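Local atomic coordinates of heme oxygenase (Leptospira interrogans, PDB entry 5KZL), a protein that catalyses the oxygen-dependent cleavage of heme, which in heme oxygenases yields biliverdin, carbon monoxide and free iron. Residues N68-Y80 with F173-V186. The protein carries 1 engineered substitution. Numbering follows the deposited sequence.
Sequences NLVLKSIYFPELY and FKQNYRTALDSLPV. With HEM (protoporphyrin IX containing Fe), chain B.
Phe173 drives the edge of its ring at the face of Phe76, an edge-to-face pair with the planes at 61°. Phe173 CZ comes to 3.4 Å from Phe76 CD1. A chi1 of -161°, with CG trans to the amide nitrogen, swings the Phe173 ring out from the helix toward residues 76-79. There its CE1 lies 3.8 Å from Leu79 CD2, while the carboxylate carbon of Glu78 sits at the ring's edge. Lys174, next along, leaves this interface and carries its NZ to propionate oxygen O2D of the heme, 2.9 Å away, so the same helix serves the heme pocket. One turn on, Tyr177 completes an aromatic cluster with Phe76 and Phe173; its CD2 approaches Phe76 CE2 obliquely, and its hydroxyl is hydrogen-bonded to Ser129. Ala180, a small residue where the two backbones run close, then puts its CB at the edge of the Phe76 ring and 3.8 Å from Ile74 CG2. Ser183 OG donates to Ala180 O at 2.7 Å and in turn accepts a weak hydrogen bond from Ser73 OG. Beyond the helix, Leu184 turns CD2 in beside Val70 O, Ser73 OG and Ile74 CG2. Pro185, the centre of an inverse gamma turn, lays its ring along Leu69 O and Val70, whose own backbone N is bonded to Asn68 OD1 in an Asx turn. Val186 CG1 reaches Val70 CG1 at 3.7 Å, the two valine side chains crossing at about a right angle. In the all-helical heme oxygenase fold, the contact thus joins the connection between helices 41-64 and 82-93 to helix 170-183, with helix 125-151 touching both Leu79 and Phe173 and helix 10-17 meeting Leu184.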
ATOM      1  N   ASN A  68       4.049   0.765 -20.114  1.00 11.13           N
ATOM      2  CA  ASN A  68       2.684   0.481 -20.524  1.00 10.95           C
ATOM      3  C   ASN A  68       1.990   1.846 -20.741  1.00 16.03           C
ATOM      4  O   ASN A  68       2.180   2.764 -19.932  1.00 14.93           O
ATOM      5  CB  ASN A  68       1.969  -0.318 -19.441  1.00  9.78           C
ATOM      6  CG  ASN A  68       0.508  -0.558 -19.719  1.00 20.50           C
ATOM      7  OD1 ASN A  68      -0.334   0.322 -19.519  1.00 19.07           O
ATOM      8  ND2 ASN A  68       0.174  -1.763 -20.139  1.00  9.80           N
ATOM      9  N   LEU A  69       1.251   1.993 -21.856  1.00 14.40           N
ATOM     10  CA  LEU A  69       0.612   3.262 -22.226  1.00 14.65           C
ATOM     11  C   LEU A  69      -0.373   3.782 -21.201  1.00 17.97           C
ATOM     12  O   LEU A  69      -0.472   4.994 -21.019  1.00 17.19           O
ATOM     13  CB  LEU A  69      -0.042   3.193 -23.626  1.00 14.78           C
ATOM     14  CG  LEU A  69       0.902   3.116 -24.845  1.00 18.62           C
ATOM     15  CD1 LEU A  69       0.109   3.192 -26.129  1.00 18.81           C
ATOM     16  CD2 LEU A  69       1.892   4.259 -24.847  1.00 21.93           C
ATOM     17  N   VAL A  70      -1.070   2.881 -20.501  1.00 15.81           N
ATOM     18  CA  VAL A  70      -2.008   3.301 -19.468  1.00 15.53           C
ATOM     19  C   VAL A  70      -1.257   3.701 -18.189  1.00 20.59           C
ATOM     20  O   VAL A  70      -1.561   4.751 -17.623  1.00 22.28           O
ATOM     21  CB  VAL A  70      -3.138   2.261 -19.242  1.00 18.96           C
ATOM     22  CG1 VAL A  70      -3.908   2.529 -17.954  1.00 19.13           C
ATOM     23  CG2 VAL A  70      -4.087   2.232 -20.438  1.00 18.92           C
ATOM     24  N   LEU A  71      -0.249   2.912 -17.767  1.00 14.60           N
ATOM     25  CA  LEU A  71       0.480   3.173 -16.526  1.00 14.15           C
ATOM     26  C   LEU A  71       1.512   4.303 -16.595  1.00 19.28           C
ATOM     27  O   LEU A  71       1.873   4.838 -15.549  1.00 18.88           O
ATOM     28  CB  LEU A  71       1.145   1.898 -15.975  1.00 13.47           C
ATOM     29  CG  LEU A  71       0.254   0.661 -15.740  1.00 16.33           C
ATOM     30  CD1 LEU A  71       1.114  -0.520 -15.343  1.00 15.19           C
ATOM     31  CD2 LEU A  71      -0.788   0.914 -14.647  1.00 17.57           C
ATOM     32  N   LYS A  72       2.006   4.654 -17.799  1.00 15.80           N
ATOM     33  CA  LYS A  72       3.041   5.677 -18.007  1.00 15.59           C
ATOM     34  C   LYS A  72       2.872   6.948 -17.154  1.00 18.51           C
ATOM     35  O   LYS A  72       3.823   7.358 -16.489  1.00 16.89           O
ATOM     36  CB  LYS A  72       3.147   6.036 -19.500  1.00 17.98           C
ATOM     37  CG  LYS A  72       4.415   5.518 -20.149  1.00 34.50           C
ATOM     38  CD  LYS A  72       4.600   6.078 -21.553  1.00 41.41           C
ATOM     39  CE  LYS A  72       5.571   5.249 -22.356  1.00 48.35           C
ATOM     40  NZ  LYS A  72       5.929   5.909 -23.638  1.00 54.69           N
ATOM     41  N   SER A  73       1.658   7.533 -17.126  1.00 15.66           N
ATOM     42  CA  SER A  73       1.401   8.758 -16.364  1.00 15.29           C
ATOM     43  C   SER A  73       1.308   8.569 -14.832  1.00 18.08           C
ATOM     44  O   SER A  73       1.266   9.576 -14.112  1.00 18.85           O
ATOM     45  CB  SER A  73       0.174   9.487 -16.896  1.00 20.47           C
ATOM     46  OG  SER A  73      -0.950   8.628 -16.900  1.00 34.26           O
ATOM     47  N   ILE A  74       1.330   7.315 -14.329  1.00 12.16           N
ATOM     48  CA  ILE A  74       1.349   7.073 -12.869  1.00 11.35           C
ATOM     49  C   ILE A  74       2.682   6.408 -12.477  1.00 12.71           C
ATOM     50  O   ILE A  74       2.781   5.735 -11.454  1.00 11.19           O
ATOM     51  CB  ILE A  74       0.097   6.384 -12.248  1.00 13.69           C
ATOM     52  CG1 ILE A  74      -0.201   5.016 -12.908  1.00 13.12           C
ATOM     53  CG2 ILE A  74      -1.122   7.349 -12.281  1.00 14.46           C
ATOM     54  CD1 ILE A  74      -1.004   4.021 -12.059  1.00 13.39           C
ATOM     55  N   TYR A  75       3.721   6.639 -13.283  1.00 10.78           N
ATOM     56  CA  TYR A  75       5.051   6.124 -12.972  1.00 11.11           C
ATOM     57  C   TYR A  75       5.599   7.031 -11.878  1.00 12.52           C
ATOM     58  O   TYR A  75       6.039   8.157 -12.142  1.00 11.70           O
ATOM     59  CB  TYR A  75       5.943   6.096 -14.229  1.00 12.71           C
ATOM     60  CG  TYR A  75       7.395   5.747 -13.970  1.00 15.28           C
ATOM     61  CD1 TYR A  75       7.747   4.558 -13.333  1.00 16.43           C
ATOM     62  CD2 TYR A  75       8.422   6.569 -14.437  1.00 16.78           C
ATOM     63  CE1 TYR A  75       9.083   4.233 -13.097  1.00 17.19           C
ATOM     64  CE2 TYR A  75       9.761   6.254 -14.208  1.00 17.36           C
ATOM     65  CZ  TYR A  75      10.086   5.085 -13.537  1.00 24.83           C
ATOM     66  OH  TYR A  75      11.414   4.761 -13.373  1.00 28.07           O
ATOM     67  N   PHE A  76       5.460   6.576 -10.623  1.00  9.23           N
ATOM     68  CA  PHE A  76       5.858   7.359  -9.454  1.00  7.45           C
ATOM     69  C   PHE A  76       6.814   6.612  -8.494  1.00 11.86           C
ATOM     70  O   PHE A  76       6.409   6.254  -7.385  1.00  9.62           O
ATOM     71  CB  PHE A  76       4.607   7.851  -8.696  1.00  8.60           C
ATOM     72  CG  PHE A  76       3.771   8.914  -9.385  1.00  9.24           C
ATOM     73  CD1 PHE A  76       4.306  10.165  -9.674  1.00 10.99           C
ATOM     74  CD2 PHE A  76       2.423   8.696  -9.649  1.00 10.29           C
ATOM     75  CE1 PHE A  76       3.509  11.173 -10.239  1.00 11.86           C
ATOM     76  CE2 PHE A  76       1.633   9.697 -10.231  1.00 12.28           C
ATOM     77  CZ  PHE A  76       2.184  10.925 -10.528  1.00 10.56           C
ATOM     78  N   PRO A  77       8.113   6.470  -8.856  1.00 12.13           N
ATOM     79  CA  PRO A  77       9.069   5.801  -7.945  1.00 11.75           C
ATOM     80  C   PRO A  77       9.199   6.497  -6.590  1.00 14.08           C
ATOM     81  O   PRO A  77       9.668   5.870  -5.649  1.00 12.54           O
ATOM     82  CB  PRO A  77      10.400   5.861  -8.703  1.00 14.02           C
ATOM     83  CG  PRO A  77      10.031   6.041 -10.123  1.00 18.83           C
ATOM     84  CD  PRO A  77       8.744   6.813 -10.146  1.00 14.93           C
ATOM     85  N   GLU A  78       8.786   7.784  -6.490  1.00 10.97           N
ATOM     86  CA  GLU A  78       8.778   8.563  -5.233  1.00 10.15           C
ATOM     87  C   GLU A  78       7.979   7.840  -4.145  1.00 12.26           C
ATOM     88  O   GLU A  78       8.202   8.075  -2.954  1.00 13.64           O
ATOM     89  CB  GLU A  78       8.111   9.943  -5.436  1.00 11.14           C
ATOM     90  CG  GLU A  78       8.857  10.860  -6.378  1.00 16.86           C
ATOM     91  CD  GLU A  78       8.328  10.892  -7.800  1.00 14.92           C
ATOM     92  OE1 GLU A  78       7.870   9.849  -8.320  1.00 11.07           O
ATOM     93  OE2 GLU A  78       8.527  11.939  -8.446  1.00 15.39           O
ATOM     94  N   LEU A  79       6.983   7.036  -4.568  1.00  7.06           N
ATOM     95  CA  LEU A  79       6.065   6.331  -3.669  1.00  7.07           C
ATOM     96  C   LEU A  79       6.569   4.993  -3.168  1.00 10.13           C
ATOM     97  O   LEU A  79       6.020   4.499  -2.187  1.00 11.11           O
ATOM     98  CB  LEU A  79       4.700   6.142  -4.355  1.00  7.25           C
ATOM     99  CG  LEU A  79       3.953   7.417  -4.769  1.00 10.90           C
ATOM    100  CD1 LEU A  79       2.769   7.071  -5.654  1.00 11.09           C
ATOM    101  CD2 LEU A  79       3.466   8.196  -3.531  1.00  8.57           C
ATOM    102  N   TYR A  80       7.572   4.383  -3.843  1.00  5.83           N
ATOM    103  CA  TYR A  80       8.075   3.037  -3.499  1.00  5.87           C
ATOM    104  C   TYR A  80       8.393   2.897  -2.018  1.00  9.74           C
ATOM    105  O   TYR A  80       8.966   3.817  -1.405  1.00  8.82           O
ATOM    106  CB  TYR A  80       9.242   2.600  -4.386  1.00  7.86           C
ATOM    107  CG  TYR A  80       8.930   2.401  -5.857  1.00  8.95           C
ATOM    108  CD1 TYR A  80       7.621   2.493  -6.340  1.00  9.94           C
ATOM    109  CD2 TYR A  80       9.942   2.102  -6.765  1.00  9.30           C
ATOM    110  CE1 TYR A  80       7.338   2.309  -7.697  1.00 10.23           C
ATOM    111  CE2 TYR A  80       9.671   1.915  -8.121  1.00  9.50           C
ATOM    112  CZ  TYR A  80       8.373   2.048  -8.585  1.00 11.00           C
ATOM    113  OH  TYR A  80       8.128   1.830  -9.911  1.00 10.99           O
ATOM    114  N   PHE A 173       1.428  16.698  -4.137  1.00  8.02           N
ATOM    115  CA  PHE A 173       1.622  15.389  -4.761  1.00  7.47           C
ATOM    116  C   PHE A 173       0.334  14.572  -4.797  1.00 10.82           C
ATOM    117  O   PHE A 173       0.048  13.947  -5.812  1.00  8.17           O
ATOM    118  CB  PHE A 173       2.729  14.590  -4.063  1.00  8.99           C
ATOM    119  CG  PHE A 173       3.291  13.470  -4.910  1.00  9.52           C
ATOM    120  CD1 PHE A 173       2.639  12.243  -4.997  1.00 11.14           C
ATOM    121  CD2 PHE A 173       4.478  13.639  -5.613  1.00 12.44           C
ATOM    122  CE1 PHE A 173       3.159  11.211  -5.785  1.00 11.65           C
ATOM    123  CE2 PHE A 173       4.993  12.607  -6.411  1.00 14.43           C
ATOM    124  CZ  PHE A 173       4.347  11.395  -6.467  1.00 11.55           C
ATOM    125  N   LYS A 174      -0.464  14.589  -3.711  1.00  8.75           N
ATOM    126  CA  LYS A 174      -1.749  13.882  -3.678  1.00  8.82           C
ATOM    127  C   LYS A 174      -2.657  14.399  -4.797  1.00 12.10           C
ATOM    128  O   LYS A 174      -3.274  13.597  -5.496  1.00 10.17           O
ATOM    129  CB  LYS A 174      -2.447  14.102  -2.330  1.00 10.91           C
ATOM    130  CG  LYS A 174      -1.897  13.257  -1.171  1.00  7.99           C
ATOM    131  CD  LYS A 174      -2.299  13.814   0.192  1.00 18.09           C
ATOM    132  CE  LYS A 174      -3.779  13.933   0.471  1.00 19.21           C
ATOM    133  NZ  LYS A 174      -4.036  14.703   1.731  1.00 15.87           N
ATOM    134  N   GLN A 175      -2.699  15.743  -4.985  1.00  9.48           N
ATOM    135  CA  GLN A 175      -3.505  16.394  -6.019  1.00  9.78           C
ATOM    136  C   GLN A 175      -3.022  15.972  -7.398  1.00 13.07           C
ATOM    137  O   GLN A 175      -3.834  15.552  -8.231  1.00 11.79           O
ATOM    138  CB  GLN A 175      -3.457  17.934  -5.881  1.00 11.35           C
ATOM    139  CG  GLN A 175      -4.164  18.454  -4.624  1.00 19.97           C
ATOM    140  CD  GLN A 175      -3.890  19.909  -4.309  1.00 30.11           C
ATOM    141  OE1 GLN A 175      -2.969  20.547  -4.839  1.00 27.72           O
ATOM    142  NE2 GLN A 175      -4.655  20.448  -3.382  1.00 20.98           N
ATOM    143  N   ASN A 176      -1.683  16.000  -7.603  1.00  8.52           N
ATOM    144  CA  ASN A 176      -1.036  15.626  -8.852  1.00  8.82           C
ATOM    145  C   ASN A 176      -1.300  14.155  -9.168  1.00 10.97           C
ATOM    146  O   ASN A 176      -1.532  13.817 -10.323  1.00 10.06           O
ATOM    147  CB  ASN A 176       0.454  15.918  -8.785  1.00 13.24           C
ATOM    148  CG  ASN A 176       0.814  17.383  -8.846  1.00 28.19           C
ATOM    149  OD1 ASN A 176      -0.041  18.272  -8.874  1.00 20.59           O
ATOM    150  ND2 ASN A 176       2.105  17.660  -8.856  1.00 23.06           N
ATOM    151  N   TYR A 177      -1.312  13.297  -8.138  1.00  7.45           N
ATOM    152  CA  TYR A 177      -1.622  11.878  -8.265  1.00  6.29           C
ATOM    153  C   TYR A 177      -3.062  11.677  -8.757  1.00 10.86           C
ATOM    154  O   TYR A 177      -3.284  10.863  -9.655  1.00 10.50           O
ATOM    155  CB  TYR A 177      -1.376  11.128  -6.934  1.00  7.89           C
ATOM    156  CG  TYR A 177      -1.605   9.639  -7.052  1.00  8.28           C
ATOM    157  CD1 TYR A 177      -2.879   9.096  -6.895  1.00  8.67           C
ATOM    158  CD2 TYR A 177      -0.563   8.777  -7.403  1.00  8.43           C
ATOM    159  CE1 TYR A 177      -3.116   7.737  -7.093  1.00  7.66           C
ATOM    160  CE2 TYR A 177      -0.783   7.410  -7.570  1.00  8.24           C
ATOM    161  CZ  TYR A 177      -2.068   6.905  -7.441  1.00 11.13           C
ATOM    162  OH  TYR A 177      -2.314   5.579  -7.578  1.00  9.68           O
ATOM    163  N   ARG A 178      -4.044  12.355  -8.131  1.00  9.83           N
ATOM    164  CA  ARG A 178      -5.444  12.192  -8.534  1.00  8.99           C
ATOM    165  C   ARG A 178      -5.665  12.748  -9.946  1.00 13.04           C
ATOM    166  O   ARG A 178      -6.377  12.128 -10.735  1.00 13.06           O
ATOM    167  CB  ARG A 178      -6.412  12.805  -7.513  1.00  6.21           C
ATOM    168  CG  ARG A 178      -6.322  12.153  -6.143  1.00 13.61           C
ATOM    169  CD  ARG A 178      -7.338  12.751  -5.204  1.00 22.62           C
ATOM    170  NE  ARG A 178      -8.658  12.154  -5.431  1.00 27.62           N
ATOM    171  CZ  ARG A 178      -9.752  12.823  -5.774  1.00 32.63           C
ATOM    172  NH1 ARG A 178      -9.726  14.148  -5.879  1.00 15.98           N
ATOM    173  NH2 ARG A 178     -10.899  12.180  -5.955  1.00 19.35           N
ATOM    174  N   THR A 179      -4.989  13.865 -10.295  1.00 11.52           N
ATOM    175  CA  THR A 179      -5.015  14.433 -11.650  1.00 12.07           C
ATOM    176  C   THR A 179      -4.443  13.384 -12.628  1.00 15.69           C
ATOM    177  O   THR A 179      -5.019  13.189 -13.708  1.00 15.60           O
ATOM    178  CB  THR A 179      -4.282  15.796 -11.722  1.00 17.10           C
ATOM    179  OG1 THR A 179      -4.928  16.715 -10.832  1.00 15.68           O
ATOM    180  CG2 THR A 179      -4.318  16.407 -13.129  1.00 17.51           C
ATOM    181  N   ALA A 180      -3.336  12.695 -12.232  1.00 10.66           N
ATOM    182  CA  ALA A 180      -2.701  11.635 -13.026  1.00  9.53           C
ATOM    183  C   ALA A 180      -3.675  10.470 -13.281  1.00 13.25           C
ATOM    184  O   ALA A 180      -3.751  10.011 -14.421  1.00 11.69           O
ATOM    185  CB  ALA A 180      -1.410  11.142 -12.367  1.00  9.61           C
ATOM    186  N   LEU A 181      -4.467  10.046 -12.245  1.00 10.81           N
ATOM    187  CA  LEU A 181      -5.494   8.996 -12.371  1.00 10.97           C
ATOM    188  C   LEU A 181      -6.532   9.420 -13.408  1.00 15.76           C
ATOM    189  O   LEU A 181      -6.910   8.630 -14.272  1.00 15.86           O
ATOM    190  CB  LEU A 181      -6.218   8.752 -11.044  1.00 11.99           C
ATOM    191  CG  LEU A 181      -5.470   7.989  -9.959  1.00 16.48           C
ATOM    192  CD1 LEU A 181      -6.360   7.846  -8.728  1.00 17.54           C
ATOM    193  CD2 LEU A 181      -5.061   6.593 -10.436  1.00 18.78           C
ATOM    194  N   ASP A 182      -6.940  10.694 -13.355  1.00 12.27           N
ATOM    195  CA  ASP A 182      -7.932  11.232 -14.281  1.00 11.24           C
ATOM    196  C   ASP A 182      -7.420  11.361 -15.721  1.00 16.92           C
ATOM    197  O   ASP A 182      -8.238  11.412 -16.649  1.00 18.14           O
ATOM    198  CB  ASP A 182      -8.482  12.555 -13.756  1.00 11.78           C
ATOM    199  CG  ASP A 182      -9.372  12.409 -12.543  1.00 16.76           C
ATOM    200  OD1 ASP A 182      -9.744  11.262 -12.215  1.00 15.70           O
ATOM    201  OD2 ASP A 182      -9.724  13.455 -11.934  1.00 22.80           O
ATOM    202  N   SER A 183      -6.086  11.377 -15.902  1.00 13.38           N
ATOM    203  CA  SER A 183      -5.402  11.491 -17.196  1.00 12.99           C
ATOM    204  C   SER A 183      -5.252  10.139 -17.874  1.00 16.09           C
ATOM    205  O   SER A 183      -4.953  10.093 -19.068  1.00 15.50           O
ATOM    206  CB  SER A 183      -4.023  12.139 -17.027  1.00 15.74           C
ATOM    207  OG  SER A 183      -2.995  11.217 -16.665  1.00 20.00           O
ATOM    208  N   LEU A 184      -5.358   9.035 -17.097  1.00 12.62           N
ATOM    209  CA  LEU A 184      -5.164   7.696 -17.645  1.00 12.19           C
ATOM    210  C   LEU A 184      -5.986   7.459 -18.889  1.00 13.55           C
ATOM    211  O   LEU A 184      -7.198   7.696 -18.847  1.00 13.19           O
ATOM    212  CB  LEU A 184      -5.434   6.587 -16.612  1.00 12.70           C
ATOM    213  CG  LEU A 184      -4.531   6.509 -15.366  1.00 18.18           C
ATOM    214  CD1 LEU A 184      -4.643   5.132 -14.699  1.00 18.51           C
ATOM    215  CD2 LEU A 184      -3.097   6.818 -15.684  1.00 18.43           C
ATOM    216  N   PRO A 185      -5.351   7.035 -20.016  1.00 10.16           N
ATOM    217  CA  PRO A 185      -6.131   6.796 -21.242  1.00  9.77           C
ATOM    218  C   PRO A 185      -6.975   5.521 -21.176  1.00 13.53           C
ATOM    219  O   PRO A 185      -6.629   4.499 -21.791  1.00 13.84           O
ATOM    220  CB  PRO A 185      -5.054   6.738 -22.329  1.00 11.49           C
ATOM    221  CG  PRO A 185      -3.846   6.201 -21.627  1.00 15.44           C
ATOM    222  CD  PRO A 185      -3.910   6.756 -20.233  1.00 11.52           C
ATOM    223  N   VAL A 186      -8.085   5.570 -20.407  1.00  7.95           N
ATOM    224  CA  VAL A 186      -9.008   4.450 -20.233  1.00  8.03           C
ATOM    225  C   VAL A 186     -10.442   4.926 -20.409  1.00 10.80           C
ATOM    226  O   VAL A 186     -10.743   6.078 -20.063  1.00  8.42           O
ATOM    227  CB  VAL A 186      -8.817   3.665 -18.892  1.00 12.45           C
ATOM    228  CG1 VAL A 186      -7.495   2.913 -18.875  1.00 12.44           C
ATOM    229  CG2 VAL A 186      -8.946   4.570 -17.662  1.00 12.27           C
TER
HETATM  230  CHA HEM B 301      -7.442   7.864   2.563  0.50  7.70           C
HETATM  231  CHB HEM B 301      -6.426   3.310   1.715  0.50  7.40           C
HETATM  232  CHC HEM B 301      -6.553   2.512   6.426  0.50  7.47           C
HETATM  233  CHD HEM B 301      -6.652   7.120   7.198  0.50  7.82           C
HETATM  234  C1A HEM B 301      -7.147   6.700   1.942  0.50  7.25           C
HETATM  235  C2A HEM B 301      -7.150   6.537   0.517  0.50  7.66           C
HETATM  236  C3A HEM B 301      -6.891   5.252   0.291  0.50  7.59           C
HETATM  237  C4A HEM B 301      -6.705   4.628   1.524  0.50  7.05           C
HETATM  238  CMA HEM B 301      -6.756   4.585  -1.021  0.50  8.90           C
HETATM  239  CAA HEM B 301      -7.389   7.596  -0.530  0.50  9.05           C
HETATM  240  CBA HEM B 301      -8.887   7.917  -0.735  0.50 10.37           C
HETATM  241  CGA HEM B 301      -9.056   8.832  -1.875  0.50 11.54           C
HETATM  242  O1A HEM B 301      -9.678   8.495  -2.836  0.50 12.80           O
HETATM  243  O2A HEM B 301      -8.535   9.933  -1.809  0.50 12.46           O
HETATM  244  C1B HEM B 301      -6.390   2.664   2.939  0.50  6.98           C
HETATM  245  C2B HEM B 301      -6.251   1.224   3.090  0.50  7.10           C
HETATM  246  C3B HEM B 301      -6.293   1.025   4.422  0.50  7.33           C
HETATM  247  C4B HEM B 301      -6.466   2.338   5.062  0.50  6.92           C
HETATM  248  CMB HEM B 301      -6.056   0.191   2.033  0.50  8.75           C
HETATM  249  CAB HEM B 301      -6.213  -0.166   5.168  0.50  8.42           C
HETATM  250  CBB HEM B 301      -6.353  -1.199   4.508  0.50 15.73           C
HETATM  251  C1C HEM B 301      -6.437   3.677   7.096  0.50  6.81           C
HETATM  252  C2C HEM B 301      -6.091   3.836   8.467  0.50  7.42           C
HETATM  253  C3C HEM B 301      -6.114   5.165   8.668  0.50  7.49           C
HETATM  254  C4C HEM B 301      -6.436   5.808   7.420  0.50  7.13           C
HETATM  255  CMC HEM B 301      -5.763   2.729   9.468  0.50  8.85           C
HETATM  256  CAC HEM B 301      -5.842   5.796   9.939  0.50  8.40           C
HETATM  257  CBC HEM B 301      -5.497   7.017   9.993  0.50 10.37           C
HETATM  258  C1D HEM B 301      -6.986   7.696   5.990  0.50  7.39           C
HETATM  259  C2D HEM B 301      -7.273   9.145   5.837  0.50  7.80           C
HETATM  260  C3D HEM B 301      -7.456   9.344   4.557  0.50  7.86           C
HETATM  261  C4D HEM B 301      -7.309   8.029   3.916  0.50  7.35           C
HETATM  262  CMD HEM B 301      -7.272  10.171   6.915  0.50  9.42           C
HETATM  263  CAD HEM B 301      -7.812  10.658   3.918  0.50  8.90           C
HETATM  264  CBD HEM B 301      -6.675  11.606   3.811  0.50  9.98           C
HETATM  265  CGD HEM B 301      -7.044  12.896   3.152  0.50 11.10           C
HETATM  266  O1D HEM B 301      -8.024  13.000   2.519  0.50 11.65           O
HETATM  267  O2D HEM B 301      -6.289  13.811   3.279  0.50 12.02           O
HETATM  268  NA  HEM B 301      -6.904   5.498   2.477  0.50  7.11           N
HETATM  269  NB  HEM B 301      -6.544   3.168   4.114  0.50  6.63           N
HETATM  270  NC  HEM B 301      -6.635   4.856   6.551  0.50  6.87           N
HETATM  271  ND  HEM B 301      -7.016   7.106   4.814  0.50  7.03           N
HETATM  272 FE   HEM B 301      -6.801   5.201   4.492  0.50  6.93          FE
HETATM  273  O   HOH W   1      -4.541   5.483   4.533  1.00 13.57           O